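Side-chain contacts in beta-galactosidase (Trichoderma reesei, PDB 3OG2), which probably hydrolyses terminal non-reducing beta-D-galactose residues of beta-D-galactosides, as a glycoside hydrolase of family 35: residues A[493-498]-A[545-550]; A[519-522]-A[526-529]; A[471-476]-A[482-487]. All blocks are in the same frame, centred on the assembly; numbering follows the deposited sequence.

Interaction 1 (A[493-498]-A[545-550]); sequences HEFAVK and LVIYMV
A thioether sulfur meets the rim of a phenyl ring here: Met-549 SD lies almost in the plane of the Phe-495 ring, 86° off its normal, and 5.0 Å from its centroid. The closest ring atom is Phe-495 CE1, 3.7 Å from Met-549 SD. The sulfur thus faces the ring hydrogens rather than the pi cloud, the edge form of a Met-aromatic contact. Two torsions set it up. In Phe-495, CG stands between the backbone N and the carbonyl carbon (chi1 59°), while the bend of Met-549 about its CG-SD bond (chi3 -89°) turns the terminal methyl aside. Ile-547 comes from the opposite direction, its CG2 3.9 Å from Phe-495 CZ at a slant to the ring; Ile-547 is modelled in two conformers, which leaves the details of this touch less certain. Further along, Val-497 CG1 and Leu-545 CD2 reach for each other tip to tip, 3.9 Å apart. No hydrogen bond links the two strands, whose axes run 10.7 Å apart and nearly antiparallel. At that spacing a large ring and a long flexible thioether can bridge the gap, and branched aliphatic residues fill the rest. Leu-529 and Leu-485 press on Phe-495 from its own sheet and from the facing one. Here alternate residues of two strands from facing sheets form the apolar layer inside a beta sandwich.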
ATOM      1  N   HIS A 493      35.798   7.539  -4.570  1.00 10.60           N
ATOM      2  CA  HIS A 493      35.088   8.819  -4.514  1.00 10.36           C
ATOM      3  C   HIS A 493      36.013   9.934  -4.075  1.00  9.84           C
ATOM      4  O   HIS A 493      37.068   9.696  -3.465  1.00 11.70           O
ATOM      5  CB  HIS A 493      33.929   8.728  -3.495  1.00 11.43           C
ATOM      6  CG  HIS A 493      32.815   7.939  -4.134  1.00 10.83           C
ATOM      7  ND1 HIS A 493      32.090   8.540  -5.145  1.00 11.47           N
ATOM      8  CD2 HIS A 493      32.346   6.680  -3.999  1.00 11.99           C
ATOM      9  CE1 HIS A 493      31.186   7.663  -5.575  1.00 12.17           C
ATOM     10  NE2 HIS A 493      31.353   6.553  -4.886  1.00 12.72           N
ATOM     11  N   GLU A 494      35.631  11.166  -4.443  1.00 10.28           N
ATOM     12  CA  GLU A 494      36.419  12.326  -4.024  1.00 10.57           C
ATOM     13  C   GLU A 494      35.474  13.456  -3.639  1.00  9.56           C
ATOM     14  O   GLU A 494      34.415  13.619  -4.291  1.00 10.96           O
ATOM     15  CB  GLU A 494      37.366  12.707  -5.173  1.00 11.66           C
ATOM     16  CG  GLU A 494      38.366  13.755  -4.698  1.00 12.49           C
ATOM     17  CD  GLU A 494      39.262  14.146  -5.874  1.00 12.24           C
ATOM     18  OE1 GLU A 494      40.233  13.397  -6.174  1.00 14.32           O
ATOM     19  OE2 GLU A 494      38.902  15.180  -6.510  1.00 13.92           O
ATOM     20  N   PHE A 495      35.853  14.223  -2.632  1.00 10.33           N
ATOM     21  CA  PHE A 495      35.103  15.427  -2.302  1.00 10.04           C
ATOM     22  C   PHE A 495      36.112  16.492  -1.869  1.00 10.40           C
ATOM     23  O   PHE A 495      37.247  16.188  -1.501  1.00 12.43           O
ATOM     24  CB  PHE A 495      34.014  15.225  -1.257  1.00 10.90           C
ATOM     25  CG  PHE A 495      34.489  14.715   0.075  1.00 11.27           C
ATOM     26  CD1 PHE A 495      34.819  13.355   0.236  1.00 12.54           C
ATOM     27  CD2 PHE A 495      34.546  15.595   1.133  1.00 13.18           C
ATOM     28  CE1 PHE A 495      35.205  12.898   1.498  1.00 13.94           C
ATOM     29  CE2 PHE A 495      34.946  15.155   2.374  1.00 16.16           C
ATOM     30  CZ  PHE A 495      35.259  13.804   2.546  1.00 14.52           C
ATOM     31  N   ALA A 496      35.656  17.726  -1.915  1.00 10.81           N
ATOM     32  CA  ALA A 496      36.562  18.802  -1.553  1.00 11.21           C
ATOM     33  C   ALA A 496      35.770  19.782  -0.678  1.00 10.73           C
ATOM     34  O   ALA A 496      34.620  20.083  -0.967  1.00 12.70           O
ATOM     35  CB  ALA A 496      37.097  19.508  -2.775  1.00 13.06           C
ATOM     36  N   VAL A 497      36.414  20.262   0.363  1.00 11.56           N
ATOM     37  CA  VAL A 497      35.796  21.142   1.336  1.00 12.15           C
ATOM     38  C   VAL A 497      36.485  22.493   1.282  1.00 12.17           C
ATOM     39  O   VAL A 497      37.715  22.568   1.430  1.00 13.28           O
ATOM     40  CB  VAL A 497      35.857  20.573   2.770  1.00 12.08           C
ATOM     41  CG1 VAL A 497      35.095  21.473   3.731  1.00 14.52           C
ATOM     42  CG2 VAL A 497      35.270  19.149   2.795  1.00 15.05           C
ATOM     43  N   LYS A 498      35.704  23.564   1.047  1.00 13.89           N
ATOM     44  CA  LYS A 498      36.325  24.903   1.093  1.00 14.46           C
ATOM     45  C   LYS A 498      36.925  25.154   2.488  1.00 14.44           C
ATOM     46  O   LYS A 498      36.347  24.556   3.414  1.00 15.12           O
ATOM     47  CB  LYS A 498      35.308  25.995   0.756  1.00 16.80           C
ATOM     48  CG  LYS A 498      34.670  25.778  -0.629  1.00 20.92           C
ATOM     49  CD  LYS A 498      33.873  27.083  -0.904  1.00 29.54           C
ATOM     50  CE  LYS A 498      33.041  26.957  -2.160  1.00 36.75           C
ATOM     51  NZ  LYS A 498      31.905  27.941  -2.185  1.00 32.71           N
ATOM     52  N   LEU A 545      34.298  20.221  11.490  1.00 11.63           N
ATOM     53  CA  LEU A 545      33.552  19.335  10.571  1.00 11.08           C
ATOM     54  C   LEU A 545      34.095  17.914  10.681  1.00 11.26           C
ATOM     55  O   LEU A 545      35.293  17.692  10.599  1.00 12.42           O
ATOM     56  CB  LEU A 545      33.731  19.868   9.143  1.00 11.63           C
ATOM     57  CG  LEU A 545      33.071  18.989   8.051  1.00 10.44           C
ATOM     58  CD1 LEU A 545      31.562  18.922   8.215  1.00 11.55           C
ATOM     59  CD2 LEU A 545      33.452  19.454   6.670  1.00 11.66           C
ATOM     60  N   VAL A 546      33.225  16.945  10.903  1.00 10.53           N
ATOM     61  CA  VAL A 546      33.608  15.530  10.955  1.00 10.41           C
ATOM     62  C   VAL A 546      32.855  14.812   9.847  1.00  9.39           C
ATOM     63  O   VAL A 546      31.635  14.914   9.783  1.00 10.31           O
ATOM     64  CB  VAL A 546      33.275  14.919  12.307  1.00 12.25           C
ATOM     65  CG1 VAL A 546      33.720  13.466  12.252  1.00 13.59           C
ATOM     66  CG2 VAL A 546      33.932  15.737  13.419  1.00 12.56           C
ATOM     67  N   ILE A 547      33.624  14.162   8.968  1.00  9.64           N
ATOM     68  CA  ILE A 547      33.015  13.445   7.850  0.50  8.76           C
ATOM     69  C   ILE A 547      33.169  11.937   8.079  1.00  9.23           C
ATOM     70  O   ILE A 547      34.298  11.480   8.295  1.00  9.45           O
ATOM     71  CB  ILE A 547      33.586  13.862   6.483  0.50  6.91           C
ATOM     72  CG1 ILE A 547      33.721  15.381   6.366  0.50  7.82           C
ATOM     73  CG2 ILE A 547      32.699  13.282   5.389  0.50  9.24           C
ATOM     74  CD1 ILE A 547      35.141  15.928   6.473  0.50  8.26           C
ATOM     75  N   TYR A 548      32.027  11.263   8.029  1.00  9.09           N
ATOM     76  CA  TYR A 548      31.968   9.802   8.123  1.00  8.73           C
ATOM     77  C   TYR A 548      31.762   9.280   6.733  1.00  8.85           C
ATOM     78  O   TYR A 548      30.772   9.661   6.069  1.00 10.66           O
ATOM     79  CB  TYR A 548      30.811   9.392   9.025  1.00  9.44           C
ATOM     80  CG  TYR A 548      30.932   9.839  10.458  1.00 10.10           C
ATOM     81  CD1 TYR A 548      30.706  11.172  10.817  1.00 12.53           C
ATOM     82  CD2 TYR A 548      31.258   8.973  11.491  1.00 12.82           C
ATOM     83  CE1 TYR A 548      30.808  11.606  12.120  1.00 12.83           C
ATOM     84  CE2 TYR A 548      31.367   9.407  12.815  1.00 12.41           C
ATOM     85  CZ  TYR A 548      31.152  10.730  13.131  1.00 12.43           C
ATOM     86  OH  TYR A 548      31.226  11.170  14.443  1.00 14.04           O
ATOM     87  N   MET A 549      32.677   8.435   6.246  1.00  9.51           N
ATOM     88  CA  MET A 549      32.680   7.932   4.872  1.00  8.68           C
ATOM     89  C   MET A 549      32.396   6.440   4.919  1.00  9.14           C
ATOM     90  O   MET A 549      33.272   5.706   5.418  1.00 10.51           O
ATOM     91  CB  MET A 549      34.029   8.220   4.250  1.00  9.65           C
ATOM     92  CG  MET A 549      34.232   9.721   3.936  1.00 12.45           C
ATOM     93  SD  MET A 549      36.000  10.099   3.752  1.00 13.12           S
ATOM     94  CE  MET A 549      36.369  10.472   5.455  1.00 12.77           C
ATOM     95  N   VAL A 550      31.259   5.991   4.430  1.00  9.07           N
ATOM     96  CA  VAL A 550      30.865   4.606   4.569  1.00  8.89           C
ATOM     97  C   VAL A 550      30.478   3.997   3.219  1.00  8.71           C
ATOM     98  O   VAL A 550      30.284   4.716   2.234  1.00 10.14           O
ATOM     99  CB  VAL A 550      29.673   4.467   5.549  1.00  9.57           C
ATOM    100  CG1 VAL A 550      30.097   4.938   6.941  1.00 12.45           C
ATOM    101  CG2 VAL A 550      28.441   5.228   5.065  1.00 11.01           C
TER

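Interaction 2 (A[519-522]-A[526-529]); sequences IHTT and TVVL
Val-527 lies side by side with both Ile-519 and Thr-521 of the partner strand, pointing the same way. Its CB passes 4.1 Å from Thr-521 OG1. From there the chain forks: CG1, anti to the backbone N (chi1 -177°), touches both Ile-519 CG2, at 3.5 Å, and Thr-521 OG1. Val-527 CG2 lies against Thr-521 too, 3.9 Å from Thr-521 OG1 and only slightly farther from the threonine methyl. Beta-branched residues suit this hairpin because they favour extended backbone, and each carries two short arms close to the backbone. On the same face Ile-519 sends CG1 to within 4.1 Å of Leu-529 CD2. Between the non-hydrogen-bonded pairs Ile-519 with Leu-529 and Thr-521 with Val-527 sits the hydrogen-bonded pair of His-520 and Val-528, with nearly straight N-H...O bonds in both directions, each 2.8 Å between N and O. Near the turn, Thr-522 N donates to Thr-526 O over 2.9 Å, and the methyl CG2 of Thr-522 rests 3.5 Å from that same Thr-526 O. The hydroxyl of Thr-522 is bonded to Asn-524 OD1, which also accepts from Thr-526 N and so ties up the loop from within. Strand 518-521 is the outermost of its antiparallel sheet; strand 527-532 separates it from strand 492-497, and the face bearing Ile-519, Val-527 and Leu-529 packs on Val-540 and Leu-542 of strand 538-542 in the facing sheet.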
ATOM      1  N   ILE A 519      44.371  12.668   1.754  1.00 19.50           N
ATOM      2  CA  ILE A 519      43.984  14.034   1.956  1.00 19.41           C
ATOM      3  C   ILE A 519      45.054  14.915   1.360  1.00 18.99           C
ATOM      4  O   ILE A 519      46.221  14.751   1.690  1.00 21.14           O
ATOM      5  CB  ILE A 519      43.836  14.378   3.461  1.00 20.05           C
ATOM      6  CG1 ILE A 519      42.874  13.500   4.232  1.00 23.31           C
ATOM      7  CG2 ILE A 519      43.442  15.847   3.557  1.00 25.32           C
ATOM      8  CD1 ILE A 519      43.057  13.480   5.711  1.00 29.71           C
ATOM      9  N   HIS A 520      44.644  15.862   0.543  1.00 17.74           N
ATOM     10  CA  HIS A 520      45.594  16.806  -0.031  1.00 17.19           C
ATOM     11  C   HIS A 520      45.016  18.191   0.076  1.00 18.19           C
ATOM     12  O   HIS A 520      43.852  18.443  -0.245  1.00 22.28           O
ATOM     13  CB  HIS A 520      45.839  16.424  -1.482  1.00 23.76           C
ATOM     14  CG  HIS A 520      46.568  15.121  -1.593  1.00 38.01           C
ATOM     15  ND1 HIS A 520      47.937  15.036  -1.525  1.00 45.56           N
ATOM     16  CD2 HIS A 520      46.122  13.848  -1.766  1.00 45.24           C
ATOM     17  CE1 HIS A 520      48.307  13.772  -1.646  1.00 52.30           C
ATOM     18  NE2 HIS A 520      47.223  13.034  -1.796  1.00 52.17           N
ATOM     19  N   THR A 521      45.809  19.134   0.536  1.00 20.53           N
ATOM     20  CA  THR A 521      45.223  20.459   0.778  1.00 24.02           C
ATOM     21  C   THR A 521      45.823  21.473  -0.156  1.00 25.96           C
ATOM     22  O   THR A 521      47.018  21.534  -0.460  1.00 32.30           O
ATOM     23  CB  THR A 521      45.380  20.688   2.295  1.00 35.26           C
ATOM     24  OG1 THR A 521      44.603  19.644   2.967  1.00 29.82           O
ATOM     25  CG2 THR A 521      44.799  22.012   2.727  1.00 40.66           C
ATOM     26  N   THR A 522      45.043  22.357  -0.770  1.00 26.59           N
ATOM     27  CA  THR A 522      45.657  23.236  -1.748  1.00 30.94           C
ATOM     28  C   THR A 522      46.184  24.487  -1.079  1.00 31.76           C
ATOM     29  O   THR A 522      45.951  24.677   0.113  1.00 31.04           O
ATOM     30  CB  THR A 522      44.545  23.684  -2.705  1.00 28.50           C
ATOM     31  OG1 THR A 522      43.690  24.519  -1.877  1.00 29.70           O
ATOM     32  CG2 THR A 522      43.740  22.518  -3.263  1.00 34.58           C
ATOM     33  N   THR A 526      41.612  24.678   0.390  1.00 19.33           N
ATOM     34  CA  THR A 526      40.612  23.670   0.038  1.00 15.46           C
ATOM     35  C   THR A 526      41.169  22.272   0.297  1.00 14.98           C
ATOM     36  O   THR A 526      42.258  21.912  -0.174  1.00 19.30           O
ATOM     37  CB  THR A 526      40.234  23.786  -1.430  1.00 17.35           C
ATOM     38  OG1 THR A 526      39.593  25.043  -1.582  1.00 23.30           O
ATOM     39  CG2 THR A 526      39.227  22.711  -1.819  1.00 19.52           C
ATOM     40  N   VAL A 527      40.452  21.462   1.037  1.00 13.97           N
ATOM     41  CA  VAL A 527      40.911  20.136   1.389  1.00 13.49           C
ATOM     42  C   VAL A 527      40.254  19.120   0.458  1.00 11.51           C
ATOM     43  O   VAL A 527      39.013  19.063   0.362  1.00 13.47           O
ATOM     44  CB  VAL A 527      40.559  19.867   2.872  1.00 13.25           C
ATOM     45  CG1 VAL A 527      41.129  18.479   3.207  1.00 14.12           C
ATOM     46  CG2 VAL A 527      41.065  20.925   3.856  1.00 15.21           C
ATOM     47  N   VAL A 528      41.031  18.327  -0.232  1.00 12.27           N
ATOM     48  CA  VAL A 528      40.533  17.333  -1.147  1.00 12.02           C
ATOM     49  C   VAL A 528      40.793  15.944  -0.577  1.00 12.47           C
ATOM     50  O   VAL A 528      41.915  15.627  -0.184  1.00 13.07           O
ATOM     51  CB  VAL A 528      41.183  17.481  -2.541  1.00 12.07           C
ATOM     52  CG1 VAL A 528      40.577  16.485  -3.508  1.00 13.55           C
ATOM     53  CG2 VAL A 528      41.061  18.929  -3.027  1.00 14.21           C
ATOM     54  N   LEU A 529      39.701  15.162  -0.503  1.00 12.53           N
ATOM     55  CA  LEU A 529      39.770  13.852   0.134  1.00 11.19           C
ATOM     56  C   LEU A 529      39.316  12.810  -0.858  1.00 11.29           C
ATOM     57  O   LEU A 529      38.273  12.979  -1.451  1.00 11.96           O
ATOM     58  CB  LEU A 529      38.838  13.782   1.366  1.00 12.95           C
ATOM     59  CG  LEU A 529      39.217  14.753   2.497  1.00 15.40           C
ATOM     60  CD1 LEU A 529      38.474  16.100   2.282  1.00 15.80           C
ATOM     61  CD2 LEU A 529      38.892  14.248   3.885  1.00 18.82           C
TER

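Interaction 3 (A[471-476]-A[482-487]); sequences IFTWNE and VLVLYG
Phe-472 and Thr-473 stand together opposite the single residue Val-484, a beta bulge in an antiparallel hairpin whose strands otherwise pair regularly. The bulge is made by the near-helical backbone of Phe-472 (psi -54°); Phe-472 N donates to Val-484 O, whereas Val-484 N bonds to Thr-473 O, 2.9 Å away. Both side chains therefore come to the same valine, and its two branches divide them: Val-484 CG1 lies 4.0 Å from Phe-472 CB, side by side, and Val-484 CG2 lies 4.1 Å from the methyl CG2 of Thr-473. A compact, forked residue is well suited to serving two neighbours at once. The phenyl ring of Phe-472 then leads away from the hairpin, to Leu-364 and Gln-367 of helix 357-370. The opposite face carries Ile-471, Leu-483, Leu-485 and Trp-474, with Ile-471 CG1 alongside Leu-485 CD2 at 3.7 Å and Leu-483 CD1 at 3.8 Å from Trp-474 CB; it turns towards strand 450-459 of the other sheet. The indole itself swings off, and its NE1 is satisfied by Val-371 O. Tyr-486 turns a ring edge to the bulge, with Phe-472 N in its plane and Tyr-486 CD1 3.9 Å from Phe-472 CB; a ring with a polar tip can pack here and still reach the backbone through a water. Its OH donates to that water, 2.6 Å away in the ring plane, which in turn donates to Ile-471 O at 2.9 Å.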
ATOM      1  N   ILE A 471      25.363  11.975  -0.407  1.00  9.43           N
ATOM      2  CA  ILE A 471      25.138  12.455   0.945  1.00  8.46           C
ATOM      3  C   ILE A 471      23.982  11.685   1.553  1.00  8.12           C
ATOM      4  O   ILE A 471      22.907  11.589   0.946  1.00 10.55           O
ATOM      5  CB  ILE A 471      24.792  13.947   0.898  1.00 10.64           C
ATOM      6  CG1 ILE A 471      25.997  14.773   0.477  1.00 15.26           C
ATOM      7  CG2 ILE A 471      24.286  14.466   2.252  1.00 11.54           C
ATOM      8  CD1 ILE A 471      25.910  15.517  -0.772  1.00 29.74           C
ATOM      9  N   PHE A 472      24.204  11.108   2.708  1.00  7.80           N
ATOM     10  CA  PHE A 472      23.135  10.476   3.495  1.00  8.22           C
ATOM     11  C   PHE A 472      22.464  11.530   4.378  1.00  7.60           C
ATOM     12  O   PHE A 472      21.249  11.711   4.353  1.00  8.92           O
ATOM     13  CB  PHE A 472      23.701   9.290   4.309  1.00  8.40           C
ATOM     14  CG  PHE A 472      22.633   8.783   5.254  1.00  8.16           C
ATOM     15  CD1 PHE A 472      21.532   8.072   4.748  1.00  9.74           C
ATOM     16  CD2 PHE A 472      22.715   9.008   6.616  1.00  9.56           C
ATOM     17  CE1 PHE A 472      20.555   7.613   5.615  1.00 10.75           C
ATOM     18  CE2 PHE A 472      21.721   8.545   7.480  1.00  9.41           C
ATOM     19  CZ  PHE A 472      20.644   7.827   6.987  1.00  9.75           C
ATOM     20  N   THR A 473      23.248  12.252   5.172  1.00  7.96           N
ATOM     21  CA  THR A 473      22.704  13.314   6.013  1.00  7.31           C
ATOM     22  C   THR A 473      23.823  14.234   6.430  1.00  7.51           C
ATOM     23  O   THR A 473      25.029  13.897   6.258  1.00  9.19           O
ATOM     24  CB  THR A 473      21.978  12.744   7.254  1.00  7.88           C
ATOM     25  OG1 THR A 473      21.131  13.763   7.802  1.00  8.83           O
ATOM     26  CG2 THR A 473      22.955  12.309   8.353  1.00  9.13           C
ATOM     27  N   TRP A 474      23.453  15.368   6.997  1.00  8.47           N
ATOM     28  CA  TRP A 474      24.463  16.183   7.697  1.00  8.69           C
ATOM     29  C   TRP A 474      23.685  16.993   8.724  1.00  8.32           C
ATOM     30  O   TRP A 474      22.482  17.209   8.534  1.00  9.28           O
ATOM     31  CB  TRP A 474      25.262  17.091   6.758  1.00  9.23           C
ATOM     32  CG  TRP A 474      24.419  18.129   6.086  1.00  8.74           C
ATOM     33  CD1 TRP A 474      23.812  17.996   4.865  1.00 11.47           C
ATOM     34  CD2 TRP A 474      24.079  19.429   6.572  1.00 10.61           C
ATOM     35  NE1 TRP A 474      23.107  19.135   4.562  1.00 13.65           N
ATOM     36  CE2 TRP A 474      23.251  20.028   5.589  1.00 12.93           C
ATOM     37  CE3 TRP A 474      24.394  20.113   7.760  1.00 11.25           C
ATOM     38  CZ2 TRP A 474      22.754  21.303   5.778  1.00 15.64           C
ATOM     39  CZ3 TRP A 474      23.889  21.402   7.946  1.00 15.29           C
ATOM     40  CH2 TRP A 474      23.068  21.972   6.935  1.00 16.68           C
ATOM     41  N   ASN A 475      24.358  17.421   9.798  1.00  8.09           N
ATOM     42  CA  ASN A 475      23.724  18.344  10.713  1.00  9.14           C
ATOM     43  C   ASN A 475      24.810  19.103  11.459  1.00  9.29           C
ATOM     44  O   ASN A 475      25.934  18.647  11.630  1.00 10.52           O
ATOM     45  CB  ASN A 475      22.785  17.609  11.718  1.00 11.04           C
ATOM     46  CG  ASN A 475      21.658  18.555  12.102  1.00 16.58           C
ATOM     47  OD1 ASN A 475      21.732  19.824  11.958  1.00 17.82           O
ATOM     48  ND2 ASN A 475      20.538  18.037  12.503  1.00 14.88           N
ATOM     49  N   GLU A 476      24.440  20.300  11.884  1.00 12.85           N
ATOM     50  CA  GLU A 476      25.243  21.171  12.740  1.00 16.22           C
ATOM     51  C   GLU A 476      24.814  20.903  14.180  1.00 19.17           C
ATOM     52  O   GLU A 476      23.710  21.270  14.557  1.00 24.81           O
ATOM     53  CB  GLU A 476      25.017  22.624  12.327  1.00 24.72           C
ATOM     54  CG  GLU A 476      25.880  23.520  13.239  1.00 35.27           C
ATOM     55  CD  GLU A 476      25.981  24.956  12.816  1.00 45.87           C
ATOM     56  OE1 GLU A 476      25.707  25.260  11.637  1.00 48.88           O
ATOM     57  OE2 GLU A 476      26.371  25.744  13.695  1.00 74.61           O
ATOM     58  N   VAL A 482      28.441  17.338  11.400  1.00  9.09           N
ATOM     59  CA  VAL A 482      28.667  15.979  10.935  1.00  9.29           C
ATOM     60  C   VAL A 482      28.129  15.839   9.540  1.00  7.69           C
ATOM     61  O   VAL A 482      27.010  16.328   9.259  1.00 10.02           O
ATOM     62  CB  VAL A 482      27.946  15.011  11.887  1.00  9.51           C
ATOM     63  CG1 VAL A 482      27.864  13.634  11.255  1.00 11.64           C
ATOM     64  CG2 VAL A 482      28.686  14.968  13.203  1.00 11.59           C
ATOM     65  N   LEU A 483      28.871  15.190   8.655  1.00  8.96           N
ATOM     66  CA  LEU A 483      28.460  14.892   7.289  1.00  8.12           C
ATOM     67  C   LEU A 483      28.671  13.382   7.074  1.00  7.57           C
ATOM     68  O   LEU A 483      29.741  12.885   7.442  1.00  9.59           O
ATOM     69  CB  LEU A 483      29.343  15.682   6.317  1.00  9.34           C
ATOM     70  CG  LEU A 483      29.197  15.343   4.841  1.00  9.68           C
ATOM     71  CD1 LEU A 483      27.793  15.666   4.313  1.00 10.31           C
ATOM     72  CD2 LEU A 483      30.248  16.120   4.028  1.00 11.07           C
ATOM     73  N   VAL A 484      27.689  12.678   6.559  1.00  7.64           N
ATOM     74  CA  VAL A 484      27.792  11.244   6.275  1.00  7.80           C
ATOM     75  C   VAL A 484      27.679  11.078   4.772  1.00  7.52           C
ATOM     76  O   VAL A 484      26.645  11.474   4.181  1.00  9.16           O
ATOM     77  CB  VAL A 484      26.691  10.437   6.981  1.00  8.00           C
ATOM     78  CG1 VAL A 484      26.881   8.939   6.678  1.00  9.80           C
ATOM     79  CG2 VAL A 484      26.713  10.733   8.485  1.00  9.52           C
ATOM     80  N   LEU A 485      28.727  10.517   4.181  1.00  8.32           N
ATOM     81  CA  LEU A 485      28.825  10.299   2.738  1.00  8.49           C
ATOM     82  C   LEU A 485      28.924   8.788   2.465  1.00  8.42           C
ATOM     83  O   LEU A 485      29.498   8.055   3.320  1.00 10.05           O
ATOM     84  CB  LEU A 485      30.130  10.911   2.179  1.00  9.40           C
ATOM     85  CG  LEU A 485      30.260  12.426   2.343  1.00  9.41           C
ATOM     86  CD1 LEU A 485      31.596  12.896   1.780  1.00 11.72           C
ATOM     87  CD2 LEU A 485      29.107  13.119   1.619  1.00 12.27           C
ATOM     88  N   TYR A 486      28.405   8.345   1.335  1.00  8.90           N
ATOM     89  CA  TYR A 486      28.537   6.923   1.051  1.00  9.76           C
ATOM     90  C   TYR A 486      28.760   6.659  -0.430  1.00  9.05           C
ATOM     91  O   TYR A 486      28.399   7.429  -1.324  1.00 10.56           O
ATOM     92  CB  TYR A 486      27.316   6.090   1.552  1.00  9.93           C
ATOM     93  CG  TYR A 486      26.037   6.419   0.769  1.00 10.10           C
ATOM     94  CD1 TYR A 486      25.259   7.512   1.146  1.00 11.24           C
ATOM     95  CD2 TYR A 486      25.623   5.679  -0.329  1.00 10.25           C
ATOM     96  CE1 TYR A 486      24.097   7.824   0.440  1.00 11.29           C
ATOM     97  CE2 TYR A 486      24.486   5.983  -1.046  1.00 10.50           C
ATOM     98  CZ  TYR A 486      23.715   7.078  -0.644  1.00 11.78           C
ATOM     99  OH  TYR A 486      22.562   7.392  -1.366  1.00 11.99           O
ATOM    100  N   GLY A 487      29.391   5.487  -0.679  1.00 10.34           N
ATOM    101  CA  GLY A 487      29.511   4.938  -2.039  1.00 10.04           C
ATOM    102  C   GLY A 487      29.228   3.449  -2.005  1.00  9.24           C
ATOM    103  O   GLY A 487      29.346   2.807  -0.962  1.00 10.42           O
TER
HETATM  104  O   HOH W   1      21.639   9.780  -0.885  1.00 23.56           O

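Overall arrangement
All three contacts belong to one two-sheet sandwich within the second domain of the enzyme, away from the galactose-binding residues. Interaction 1 is the bridge between the sheets, and each hairpin extends one side of it. Interaction 2 continues the eight-stranded sheet, with Phe-495 O and Leu-529 N 2.8 Å apart, a probable hydrogen bond; interaction 3 continues the five-stranded one, where Tyr-548 N and Leu-483 O are 2.9 Å apart. Phe-495 CD1 also packs 3.6 Å from Leu-485 CD1, linking interactions 1 and 3 across the interior. Centres of interactions 1 and 2 are about 10 Å apart, those of 1 and 3 about 8 Å; the centres of 2 and 3 lie about 18 Å apart and their nearest atoms about 7 Å, without touching.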